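Long-range contacts in gamma-glutamyltranspeptidase (Ggt) (Helicobacter pylori 26695, PDB 5BPK), which probably cleaves gamma-glutamyl bonds, as in glutathione, and passes the glutamyl group to water or an acceptor, working as an N-terminal nucleophile hydrolase: residues Ala166-Ile172 with Glu207-Gln213; Gly86-Ile90 with Ile277-Ser283; Pro137-Ala141 with Ala228-Tyr232. All coordinates share one frame; numbering follows the deposited sequence.

Interaction 1. Residues Ala166-Ile172 with Glu207-Gln213; sequences AENGYAI and EGDLFVQ
Tyr170 and Phe211 meet as a hydrogen-bonded pair in a short antiparallel two-stranded sheet. Phe211 N gives Tyr170 O a nearly straight bond of 2.8 Å; the return bond, Tyr170 N to Phe211 O, is longer at 3.3 Å, its donor lying well above the carbonyl plane. Ile172 continues the pairing with both its N and its O, N bonding Asp209 O and O receiving Gly208 N.

On one face of the sheet the two rings run side by side, their planes 77° apart, and Phe211 turns its edge to the face of Tyr170. Tyr170 CG sits between the backbone N and the carbonyl carbon (chi1 61°), which places CZ 3.8 Å from Phe211 CD2. Ile172 CD1 packs on Phe211 CB at 3.5 Å, the two side chains crossing at a slant.

Further out, helix 61-75 holds the Tyr170 hydroxyl and the Gln213 amide: Val74 O accepts from Tyr170 OH and Gln213 NE2. Gly169, with positive phi, ends helix 155-168 and brings the chain into the sheet. Beside that helix end, Gln213 N, just ahead of helix 214-226, bonds Ala166 O at 2.8 Å.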
ATOM      1  N   ALA A 166      -8.025  11.850 -18.761  1.00 13.64           N
ATOM      2  CA  ALA A 166      -8.744  10.718 -19.348  1.00 13.18           C
ATOM      3  C   ALA A 166      -9.284  11.057 -20.734  1.00 14.72           C
ATOM      4  O   ALA A 166      -9.160  10.268 -21.671  1.00 16.52           O
ATOM      5  CB  ALA A 166      -9.872  10.243 -18.424  1.00 14.83           C
ATOM      6  N   GLU A 167      -9.860  12.242 -20.866  1.00 15.95           N
ATOM      7  CA  GLU A 167     -10.464  12.662 -22.127  1.00 17.83           C
ATOM      8  C   GLU A 167      -9.443  12.978 -23.220  1.00 18.16           C
ATOM      9  O   GLU A 167      -9.638  12.612 -24.382  1.00 18.84           O
ATOM     10  CB  GLU A 167     -11.346  13.894 -21.911  1.00 19.10           C
ATOM     11  CG  GLU A 167     -12.605  13.653 -21.106  1.00 24.20           C
ATOM     12  CD  GLU A 167     -13.429  14.916 -20.905  1.00 28.61           C
ATOM     13  OE1 GLU A 167     -12.890  16.023 -21.094  1.00 32.42           O
ATOM     14  OE2 GLU A 167     -14.619  14.795 -20.552  1.00 30.31           O
ATOM     15  N   ASN A 168      -8.373  13.676 -22.859  1.00 15.53           N
ATOM     16  CA  ASN A 168      -7.417  14.186 -23.844  1.00 17.22           C
ATOM     17  C   ASN A 168      -6.213  13.274 -24.006  1.00 17.26           C
ATOM     18  O   ASN A 168      -5.514  13.321 -25.023  1.00 19.64           O
ATOM     19  CB  ASN A 168      -6.943  15.595 -23.448  1.00 19.08           C
ATOM     20  CG  ASN A 168      -8.091  16.590 -23.286  1.00 24.30           C
ATOM     21  OD1 ASN A 168      -9.148  16.453 -23.897  1.00 27.06           O
ATOM     22  ND2 ASN A 168      -7.872  17.608 -22.461  1.00 30.15           N
ATOM     23  N   GLY A 169      -5.962  12.458 -22.985  1.00 15.35           N
ATOM     24  CA  GLY A 169      -4.876  11.507 -23.010  1.00 15.54           C
ATOM     25  C   GLY A 169      -3.539  12.005 -22.506  1.00 17.15           C
ATOM     26  O   GLY A 169      -3.350  13.194 -22.198  1.00 18.43           O
ATOM     27  N   TYR A 170      -2.619  11.054 -22.403  1.00 15.77           N
ATOM     28  CA  TYR A 170      -1.234  11.312 -22.033  1.00 16.85           C
ATOM     29  C   TYR A 170      -0.349  10.280 -22.724  1.00 18.11           C
ATOM     30  O   TYR A 170      -0.821   9.213 -23.134  1.00 18.85           O
ATOM     31  CB  TYR A 170      -1.040  11.255 -20.507  1.00 17.54           C
ATOM     32  CG  TYR A 170      -1.372   9.916 -19.894  1.00 14.37           C
ATOM     33  CD1 TYR A 170      -2.667   9.608 -19.491  1.00 13.54           C
ATOM     34  CD2 TYR A 170      -0.381   8.953 -19.722  1.00 14.94           C
ATOM     35  CE1 TYR A 170      -2.970   8.357 -18.934  1.00 13.46           C
ATOM     36  CE2 TYR A 170      -0.671   7.704 -19.169  1.00 16.92           C
ATOM     37  CZ  TYR A 170      -1.967   7.418 -18.771  1.00 13.19           C
ATOM     38  OH  TYR A 170      -2.272   6.188 -18.224  1.00 15.35           O
ATOM     39  N   ALA A 171       0.926  10.619 -22.872  1.00 20.95           N
ATOM     40  CA  ALA A 171       1.869   9.763 -23.576  1.00 21.48           C
ATOM     41  C   ALA A 171       2.319   8.604 -22.691  1.00 20.42           C
ATOM     42  O   ALA A 171       2.682   8.803 -21.537  1.00 21.77           O
ATOM     43  CB  ALA A 171       3.076  10.571 -24.037  1.00 22.37           C
ATOM     44  N   ILE A 172       2.301   7.397 -23.251  1.00 17.97           N
ATOM     45  CA  ILE A 172       2.748   6.206 -22.543  1.00 18.67           C
ATOM     46  C   ILE A 172       4.264   6.308 -22.315  1.00 19.74           C
ATOM     47  O   ILE A 172       5.018   6.600 -23.241  1.00 21.47           O
ATOM     48  CB  ILE A 172       2.408   4.907 -23.338  1.00 17.97           C
ATOM     49  CG1 ILE A 172       0.893   4.680 -23.426  1.00 21.00           C
ATOM     50  CG2 ILE A 172       3.083   3.691 -22.707  1.00 21.59           C
ATOM     51  CD1 ILE A 172       0.217   4.425 -22.090  1.00 24.73           C
ATOM     52  N   GLU A 207       5.665   2.963 -26.284  1.00 22.04           N
ATOM     53  CA  GLU A 207       6.208   4.178 -25.676  1.00 22.75           C
ATOM     54  C   GLU A 207       5.964   5.388 -26.578  1.00 22.84           C
ATOM     55  O   GLU A 207       6.295   5.364 -27.769  1.00 23.85           O
ATOM     56  CB  GLU A 207       7.706   4.019 -25.407  1.00 23.60           C
ATOM     57  CG  GLU A 207       8.339   5.232 -24.711  1.00 24.59           C
ATOM     58  CD  GLU A 207       9.843   5.089 -24.478  1.00 29.72           C
ATOM     59  OE1 GLU A 207      10.396   3.973 -24.624  1.00 31.33           O
ATOM     60  OE2 GLU A 207      10.471   6.108 -24.142  1.00 31.39           O
ATOM     61  N   GLY A 208       5.376   6.434 -26.003  1.00 22.43           N
ATOM     62  CA  GLY A 208       5.084   7.670 -26.720  1.00 21.88           C
ATOM     63  C   GLY A 208       3.695   7.766 -27.330  1.00 20.89           C
ATOM     64  O   GLY A 208       3.289   8.850 -27.743  1.00 23.87           O
ATOM     65  N   ASP A 209       2.961   6.653 -27.390  1.00 19.40           N
ATOM     66  CA  ASP A 209       1.583   6.662 -27.893  1.00 19.38           C
ATOM     67  C   ASP A 209       0.687   7.438 -26.944  1.00 19.25           C
ATOM     68  O   ASP A 209       0.864   7.360 -25.736  1.00 19.21           O
ATOM     69  CB  ASP A 209       0.995   5.247 -28.013  1.00 20.19           C
ATOM     70  CG  ASP A 209       1.525   4.469 -29.203  1.00 21.44           C
ATOM     71  OD1 ASP A 209       2.130   5.060 -30.126  1.00 21.90           O
ATOM     72  OD2 ASP A 209       1.310   3.240 -29.223  1.00 21.30           O
ATOM     73  N   LEU A 210      -0.284   8.156 -27.509  1.00 19.14           N
ATOM     74  CA  LEU A 210      -1.312   8.843 -26.732  1.00 18.54           C
ATOM     75  C   LEU A 210      -2.335   7.821 -26.239  1.00 17.53           C
ATOM     76  O   LEU A 210      -2.954   7.106 -27.037  1.00 19.63           O
ATOM     77  CB  LEU A 210      -2.004   9.917 -27.581  1.00 18.65           C
ATOM     78  CG  LEU A 210      -2.903  10.880 -26.809  1.00 20.73           C
ATOM     79  CD1 LEU A 210      -2.076  11.776 -25.900  1.00 21.92           C
ATOM     80  CD2 LEU A 210      -3.754  11.703 -27.753  1.00 23.21           C
ATOM     81  N   PHE A 211      -2.491   7.752 -24.921  1.00 15.86           N
ATOM     82  CA  PHE A 211      -3.412   6.825 -24.266  1.00 14.49           C
ATOM     83  C   PHE A 211      -4.624   7.626 -23.775  1.00 14.79           C
ATOM     84  O   PHE A 211      -4.513   8.414 -22.832  1.00 14.65           O
ATOM     85  CB  PHE A 211      -2.709   6.147 -23.093  1.00 14.97           C
ATOM     86  CG  PHE A 211      -3.504   5.048 -22.465  1.00 15.16           C
ATOM     87  CD1 PHE A 211      -3.890   3.951 -23.212  1.00 16.19           C
ATOM     88  CD2 PHE A 211      -3.883   5.109 -21.139  1.00 15.70           C
ATOM     89  CE1 PHE A 211      -4.635   2.936 -22.653  1.00 18.63           C
ATOM     90  CE2 PHE A 211      -4.621   4.084 -20.569  1.00 18.15           C
ATOM     91  CZ  PHE A 211      -4.993   2.997 -21.329  1.00 15.90           C
ATOM     92  N   VAL A 212      -5.759   7.420 -24.442  1.00 14.76           N
ATOM     93  CA  VAL A 212      -7.005   8.131 -24.166  1.00 15.89           C
ATOM     94  C   VAL A 212      -7.986   7.149 -23.543  1.00 15.75           C
ATOM     95  O   VAL A 212      -8.062   5.988 -23.967  1.00 16.48           O
ATOM     96  CB  VAL A 212      -7.600   8.714 -25.474  1.00 14.74           C
ATOM     97  CG1 VAL A 212      -8.923   9.396 -25.202  1.00 16.07           C
ATOM     98  CG2 VAL A 212      -6.599   9.674 -26.106  1.00 18.06           C
ATOM     99  N   GLN A 213      -8.724   7.611 -22.533  1.00 14.90           N
ATOM    100  CA  GLN A 213      -9.630   6.749 -21.765  1.00 15.11           C
ATOM    101  C   GLN A 213     -11.024   7.352 -21.674  1.00 13.88           C
ATOM    102  O   GLN A 213     -11.435   7.873 -20.636  1.00 14.87           O
ATOM    103  CB  GLN A 213      -9.048   6.489 -20.377  1.00 14.37           C
ATOM    104  CG  GLN A 213      -7.760   5.696 -20.434  1.00 13.77           C
ATOM    105  CD  GLN A 213      -7.151   5.461 -19.068  1.00 12.66           C
ATOM    106  OE1 GLN A 213      -7.375   4.417 -18.444  1.00 13.78           O
ATOM    107  NE2 GLN A 213      -6.381   6.434 -18.593  1.00 13.00           N
TER

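Interaction 2. Residues Gly86-Ile90 with Ile277-Ser283; sequences GFAVI and ISMSPPS
Met279 reaches Phe87 through an extended first torsion and a bend at the second (chi1 -171°, chi2 64°), which carries CG, SD and CE along the CG-CD1-CE1 side of the phenyl ring. Phe87 sets its ring beside its own backbone N (chi1 -55°), and the two side chains cross at about a right angle. The contact is side-chain packing between strand 85-91 and the end of strand 274-278, the outermost strands within this chain of a four-stranded antiparallel sheet. It belongs to the beta core of the Ntn-hydrolase fold, and residues of both strands pair antiparallel with a strand of the other chain, so the sheet runs on across the interface.

Met279 CG sits over one face of the ring, 4.0 Å from its centroid, as a CH-pi contact. SD lies obliquely at 4.4 Å from the same centroid, completing a Met-aromatic contact, while CE presses on the ring atom Phe87 CD1 at 3.5 Å. The far end of the ring is met by the loop that follows the strand: Pro282 CG comes to the ring edge, 3.8 Å from Phe87 CE1, and Ser283 CB approaches CE2. A cis peptide before Pro282 and the bond from Ser283 N to Ser280 O shape this turn. Ser283 OG bonds Gly285 N and also Met74 O of the other chain, which ties the loop both to the start of helix 285-296 and to the interface. The Phe87 side chain is about 6 Å from the bound dihydroisoxazole amino acid, which places this packing close to the ligand site.

At the other end Val89 divides its branches: CG2 leans on the Ser278-Met279 peptide, and CG1 touches Ile277 CG2 at 3.7 Å.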
ATOM      1  N   GLY A  86      -7.962   0.890  -0.420  1.00  8.80           N
ATOM      2  CA  GLY A  86      -6.754   1.238   0.302  1.00 10.61           C
ATOM      3  C   GLY A  86      -7.030   1.872   1.644  1.00  9.77           C
ATOM      4  O   GLY A  86      -8.112   1.720   2.191  1.00  9.30           O
ATOM      5  N   PHE A  87      -6.024   2.576   2.156  1.00 10.63           N
ATOM      6  CA  PHE A  87      -6.045   3.176   3.480  1.00  9.68           C
ATOM      7  C   PHE A  87      -5.455   4.575   3.446  1.00  8.63           C
ATOM      8  O   PHE A  87      -4.498   4.843   2.699  1.00 10.29           O
ATOM      9  CB  PHE A  87      -5.213   2.339   4.454  1.00  9.57           C
ATOM     10  CG  PHE A  87      -5.628   0.899   4.533  1.00  9.81           C
ATOM     11  CD1 PHE A  87      -6.797   0.536   5.187  1.00  9.59           C
ATOM     12  CD2 PHE A  87      -4.845  -0.088   3.968  1.00 11.72           C
ATOM     13  CE1 PHE A  87      -7.185  -0.807   5.256  1.00 11.60           C
ATOM     14  CE2 PHE A  87      -5.213  -1.440   4.043  1.00 12.96           C
ATOM     15  CZ  PHE A  87      -6.392  -1.793   4.691  1.00 10.96           C
ATOM     16  N   ALA A  88      -5.965   5.445   4.307  1.00  9.96           N
ATOM     17  CA  ALA A  88      -5.365   6.766   4.507  1.00 11.08           C
ATOM     18  C   ALA A  88      -5.166   6.972   5.991  1.00 11.99           C
ATOM     19  O   ALA A  88      -6.113   6.851   6.765  1.00 13.60           O
ATOM     20  CB  ALA A  88      -6.253   7.868   3.965  1.00 12.12           C
ATOM     21  N   VAL A  89      -3.932   7.252   6.385  1.00  9.63           N
ATOM     22  CA  VAL A  89      -3.609   7.635   7.743  1.00 10.40           C
ATOM     23  C   VAL A  89      -3.430   9.161   7.730  1.00 11.32           C
ATOM     24  O   VAL A  89      -2.691   9.724   6.899  1.00  9.76           O
ATOM     25  CB  VAL A  89      -2.380   6.856   8.255  1.00 11.12           C
ATOM     26  CG1 VAL A  89      -1.821   7.463   9.527  1.00 13.45           C
ATOM     27  CG2 VAL A  89      -2.760   5.405   8.492  1.00  9.91           C
ATOM     28  N   ILE A  90      -4.139   9.834   8.635  1.00  9.61           N
ATOM     29  CA  ILE A  90      -4.250  11.286   8.578  1.00 11.56           C
ATOM     30  C   ILE A  90      -3.934  11.876   9.941  1.00 10.71           C
ATOM     31  O   ILE A  90      -4.469  11.417  10.942  1.00 12.53           O
ATOM     32  CB  ILE A  90      -5.663  11.722   8.165  1.00 12.19           C
ATOM     33  CG1 ILE A  90      -6.010  11.166   6.771  1.00 12.73           C
ATOM     34  CG2 ILE A  90      -5.764  13.255   8.200  1.00 15.44           C
ATOM     35  CD1 ILE A  90      -7.482  11.287   6.382  1.00 15.34           C
ATOM     36  N   ILE A 277       2.388   6.510  13.954  1.00 11.57           N
ATOM     37  CA  ILE A 277       0.951   6.423  13.644  1.00 11.72           C
ATOM     38  C   ILE A 277       0.814   5.636  12.351  1.00 10.22           C
ATOM     39  O   ILE A 277       1.277   6.087  11.308  1.00 10.94           O
ATOM     40  CB  ILE A 277       0.311   7.827  13.438  1.00 11.73           C
ATOM     41  CG1 ILE A 277       0.644   8.748  14.622  1.00 12.38           C
ATOM     42  CG2 ILE A 277      -1.214   7.722  13.207  1.00 12.95           C
ATOM     43  CD1 ILE A 277      -0.004   8.352  15.921  1.00 19.15           C
ATOM     44  N   SER A 278       0.165   4.479  12.398  1.00  9.39           N
ATOM     45  CA  SER A 278       0.071   3.630  11.211  1.00 10.04           C
ATOM     46  C   SER A 278      -1.253   2.881  11.125  1.00 11.11           C
ATOM     47  O   SER A 278      -2.143   3.062  11.980  1.00 10.31           O
ATOM     48  CB  SER A 278       1.281   2.684  11.145  1.00 10.72           C
ATOM     49  OG  SER A 278       1.398   2.076   9.864  1.00 11.88           O
ATOM     50  N   MET A 279      -1.402   2.067  10.079  1.00 10.62           N
ATOM     51  CA  MET A 279      -2.704   1.472   9.790  1.00 10.52           C
ATOM     52  C   MET A 279      -2.996   0.226  10.598  1.00  8.22           C
ATOM     53  O   MET A 279      -2.192  -0.711  10.656  1.00 11.23           O
ATOM     54  CB  MET A 279      -2.867   1.151   8.315  1.00 11.01           C
ATOM     55  CG  MET A 279      -4.276   0.731   7.962  1.00 11.20           C
ATOM     56  SD  MET A 279      -5.475   2.061   8.227  1.00 11.13           S
ATOM     57  CE  MET A 279      -6.940   1.094   8.636  1.00 14.42           C
ATOM     58  N   SER A 280      -4.182   0.246  11.188  1.00 10.86           N
ATOM     59  CA  SER A 280      -4.716  -0.812  12.030  1.00 10.65           C
ATOM     60  C   SER A 280      -5.447  -1.856  11.176  1.00 10.27           C
ATOM     61  O   SER A 280      -5.572  -1.685   9.962  1.00 11.78           O
ATOM     62  CB  SER A 280      -5.688  -0.162  13.005  1.00 11.54           C
ATOM     63  OG  SER A 280      -6.548   0.750  12.329  1.00 11.86           O
ATOM     64  N   PRO A 281      -5.957  -2.935  11.808  1.00 10.13           N
ATOM     65  CA  PRO A 281      -6.737  -3.890  11.033  1.00 10.26           C
ATOM     66  C   PRO A 281      -7.862  -3.197  10.267  1.00 10.61           C
ATOM     67  O   PRO A 281      -8.525  -2.320  10.813  1.00 10.81           O
ATOM     68  CB  PRO A 281      -7.267  -4.843  12.105  1.00 11.33           C
ATOM     69  CG  PRO A 281      -6.123  -4.903  13.074  1.00  9.41           C
ATOM     70  CD  PRO A 281      -5.652  -3.461  13.150  1.00 11.09           C
ATOM     71  N   PRO A 282      -8.103  -3.598   9.011  1.00 11.00           N
ATOM     72  CA  PRO A 282      -7.709  -4.828   8.336  1.00 10.57           C
ATOM     73  C   PRO A 282      -6.338  -4.850   7.658  1.00 10.40           C
ATOM     74  O   PRO A 282      -6.058  -5.784   6.912  1.00 11.16           O
ATOM     75  CB  PRO A 282      -8.820  -5.007   7.303  1.00 11.29           C
ATOM     76  CG  PRO A 282      -9.150  -3.627   6.928  1.00 12.13           C
ATOM     77  CD  PRO A 282      -9.058  -2.835   8.197  1.00 10.51           C
ATOM     78  N   SER A 283      -5.487  -3.866   7.927  1.00 10.69           N
ATOM     79  CA  SER A 283      -4.069  -4.045   7.634  1.00  9.48           C
ATOM     80  C   SER A 283      -3.337  -4.659   8.829  1.00 10.71           C
ATOM     81  O   SER A 283      -3.691  -4.411   9.979  1.00 11.53           O
ATOM     82  CB  SER A 283      -3.397  -2.746   7.244  1.00 11.23           C
ATOM     83  OG  SER A 283      -2.125  -3.039   6.723  1.00 12.03           O
TER

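Interaction 3. Residues Pro137-Ala141 with Ala228-Tyr232; sequences PGTVA and AKGFY
Tyr232 enters the first turn of helix 139-150 with its hydroxyl leading, while Phe231 spreads its ring over the flank of the same turn. The two rings stand against each other: Phe231 CD2 lies 3.5 Å above the centre of the Tyr232 ring, and Tyr232 CG lies in the plane of the Phe231 ring, at its edge.

Val140 fits into the angle between them. Its CG2 lies over a face of Phe231, 4.2 Å from the ring centroid and 23° off the ring normal, in a CH-pi contact; its CB meets Tyr232 CE2, and its CG1, turned away from the backbone N by a chi1 of 173°, rests on Ala228 CA at 3.9 Å. Pro137 crosses Phe231 at about a right angle, with CB against the CE2-CZ side of the ring.

The tyrosine hydroxyl has three polar partners. It donates to Pro137 O at 2.7 Å, approaching from above the carbonyl plane, and accepts from Ala141 N at 3.2 Å. A water completes the set, donating to Tyr232 OH at 3.1 Å and accepting from Val140 N at 2.9 Å. These bonds hold the hydroxyl end, while Phe231 CD2 and Val140 CB limit turning of the ring. Ala228 N bonds Glu144 OE1 one turn further along the helix, and Phe231 meets the ring of Phe35 of the other chain.

A buried tyrosine hydroxyl from the short helix 229-232 thus bonds, directly and through a water, to amides of the first turn of helix 139-150, joining two helical parts of the Ntn-hydrolase fold.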
ATOM      1  N   PRO A 137     -15.116  -2.524  -4.702  1.00 11.84           N
ATOM      2  CA  PRO A 137     -14.183  -1.384  -4.648  1.00 12.67           C
ATOM      3  C   PRO A 137     -14.530  -0.331  -3.592  1.00 11.66           C
ATOM      4  O   PRO A 137     -15.708   0.049  -3.449  1.00 13.04           O
ATOM      5  CB  PRO A 137     -14.310  -0.762  -6.031  1.00 12.31           C
ATOM      6  CG  PRO A 137     -14.722  -1.913  -6.925  1.00 13.04           C
ATOM      7  CD  PRO A 137     -15.652  -2.725  -6.061  1.00 12.65           C
ATOM      8  N   GLY A 138     -13.501   0.148  -2.899  1.00  9.50           N
ATOM      9  CA  GLY A 138     -13.632   1.168  -1.868  1.00 10.43           C
ATOM     10  C   GLY A 138     -13.057   2.531  -2.187  1.00 10.24           C
ATOM     11  O   GLY A 138     -13.359   3.487  -1.481  1.00 11.11           O
ATOM     12  N   THR A 139     -12.212   2.636  -3.224  1.00 10.93           N
ATOM     13  CA  THR A 139     -11.493   3.893  -3.489  1.00 10.35           C
ATOM     14  C   THR A 139     -12.380   5.122  -3.627  1.00 10.23           C
ATOM     15  O   THR A 139     -12.094   6.141  -3.021  1.00 10.77           O
ATOM     16  CB  THR A 139     -10.595   3.760  -4.710  1.00  9.26           C
ATOM     17  OG1 THR A 139      -9.582   2.797  -4.398  1.00  9.66           O
ATOM     18  CG2 THR A 139      -9.954   5.101  -5.125  1.00 11.42           C
ATOM     19  N   VAL A 140     -13.443   5.035  -4.423  1.00 11.13           N
ATOM     20  CA  VAL A 140     -14.269   6.218  -4.650  1.00 10.55           C
ATOM     21  C   VAL A 140     -14.937   6.672  -3.340  1.00  9.96           C
ATOM     22  O   VAL A 140     -14.984   7.881  -3.022  1.00 11.86           O
ATOM     23  CB  VAL A 140     -15.311   5.981  -5.751  1.00  9.92           C
ATOM     24  CG1 VAL A 140     -16.266   7.154  -5.840  1.00 13.20           C
ATOM     25  CG2 VAL A 140     -14.596   5.750  -7.108  1.00 13.92           C
ATOM     26  N   ALA A 141     -15.412   5.700  -2.568  1.00 11.19           N
ATOM     27  CA  ALA A 141     -15.995   5.973  -1.257  1.00 10.59           C
ATOM     28  C   ALA A 141     -14.968   6.591  -0.300  1.00  9.83           C
ATOM     29  O   ALA A 141     -15.301   7.482   0.490  1.00 12.20           O
ATOM     30  CB  ALA A 141     -16.594   4.704  -0.676  1.00 12.53           C
ATOM     31  N   ALA A 228     -19.961  10.018  -4.853  1.00 16.58           N
ATOM     32  CA  ALA A 228     -19.711   8.581  -4.778  1.00 16.75           C
ATOM     33  C   ALA A 228     -20.903   7.772  -5.299  1.00 16.90           C
ATOM     34  O   ALA A 228     -20.721   6.706  -5.877  1.00 16.09           O
ATOM     35  CB  ALA A 228     -19.365   8.181  -3.347  1.00 18.46           C
ATOM     36  N   LYS A 229     -22.121   8.298  -5.136  1.00 17.41           N
ATOM     37  CA  LYS A 229     -23.304   7.623  -5.676  1.00 19.17           C
ATOM     38  C   LYS A 229     -23.247   7.430  -7.201  1.00 18.06           C
ATOM     39  O   LYS A 229     -23.907   6.532  -7.735  1.00 18.45           O
ATOM     40  CB  LYS A 229     -24.582   8.364  -5.266  1.00 20.99           C
ATOM     41  CG  LYS A 229     -24.980   8.123  -3.815  1.00 25.83           C
ATOM     42  N   GLY A 230     -22.448   8.249  -7.891  1.00 16.69           N
ATOM     43  CA  GLY A 230     -22.209   8.080  -9.327  1.00 16.80           C
ATOM     44  C   GLY A 230     -21.412   6.839  -9.689  1.00 15.94           C
ATOM     45  O   GLY A 230     -21.395   6.409 -10.851  1.00 17.74           O
ATOM     46  N   PHE A 231     -20.739   6.264  -8.694  1.00 15.80           N
ATOM     47  CA  PHE A 231     -20.027   5.004  -8.850  1.00 14.85           C
ATOM     48  C   PHE A 231     -20.834   3.835  -8.283  1.00 14.63           C
ATOM     49  O   PHE A 231     -20.946   2.786  -8.935  1.00 14.42           O
ATOM     50  CB  PHE A 231     -18.663   5.078  -8.155  1.00 14.90           C
ATOM     51  CG  PHE A 231     -17.819   3.835  -8.324  1.00 12.12           C
ATOM     52  CD1 PHE A 231     -16.954   3.720  -9.401  1.00 14.06           C
ATOM     53  CD2 PHE A 231     -17.882   2.786  -7.410  1.00 12.44           C
ATOM     54  CE1 PHE A 231     -16.171   2.583  -9.573  1.00 12.13           C
ATOM     55  CE2 PHE A 231     -17.091   1.633  -7.581  1.00 13.77           C
ATOM     56  CZ  PHE A 231     -16.241   1.537  -8.659  1.00 12.25           C
ATOM     57  N   TYR A 232     -21.361   4.007  -7.067  1.00 14.28           N
ATOM     58  CA  TYR A 232     -21.977   2.908  -6.307  1.00 13.94           C
ATOM     59  C   TYR A 232     -23.468   2.677  -6.597  1.00 15.79           C
ATOM     60  O   TYR A 232     -24.031   1.684  -6.128  1.00 15.98           O
ATOM     61  CB  TYR A 232     -21.754   3.091  -4.790  1.00 14.99           C
ATOM     62  CG  TYR A 232     -20.282   2.984  -4.400  1.00 13.10           C
ATOM     63  CD1 TYR A 232     -19.672   1.741  -4.223  1.00 13.12           C
ATOM     64  CD2 TYR A 232     -19.503   4.127  -4.248  1.00 15.65           C
ATOM     65  CE1 TYR A 232     -18.318   1.640  -3.892  1.00 12.49           C
ATOM     66  CE2 TYR A 232     -18.149   4.049  -3.924  1.00 14.09           C
ATOM     67  CZ  TYR A 232     -17.563   2.801  -3.751  1.00 12.18           C
ATOM     68  OH  TYR A 232     -16.233   2.712  -3.442  1.00 13.47           O
TER
HETATM   69  O   HOH W   1     -14.219   2.637  -5.821  1.00 12.39           O

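Overall arrangement
Each contact brings together segments well separated in sequence. Interaction 2 joins the most distant ones, and the residues between them include both other contacts; interaction 1 in turn falls between the segments of interaction 3. Interactions 2 and 3 are neighbours, with nearest atoms about 5 Å apart and centres 19 Å apart, and both touch the other chain. The bound inhibitor lies about 6 Å from the side chain of Phe87 in interaction 2 and about 11 Å from that of Thr139 in interaction 3. Interaction 1 is peripheral, its centre 33 Å from that of interaction 2, but helices 139-150 and 155-168, consecutive in the chain, connect it to interaction 3.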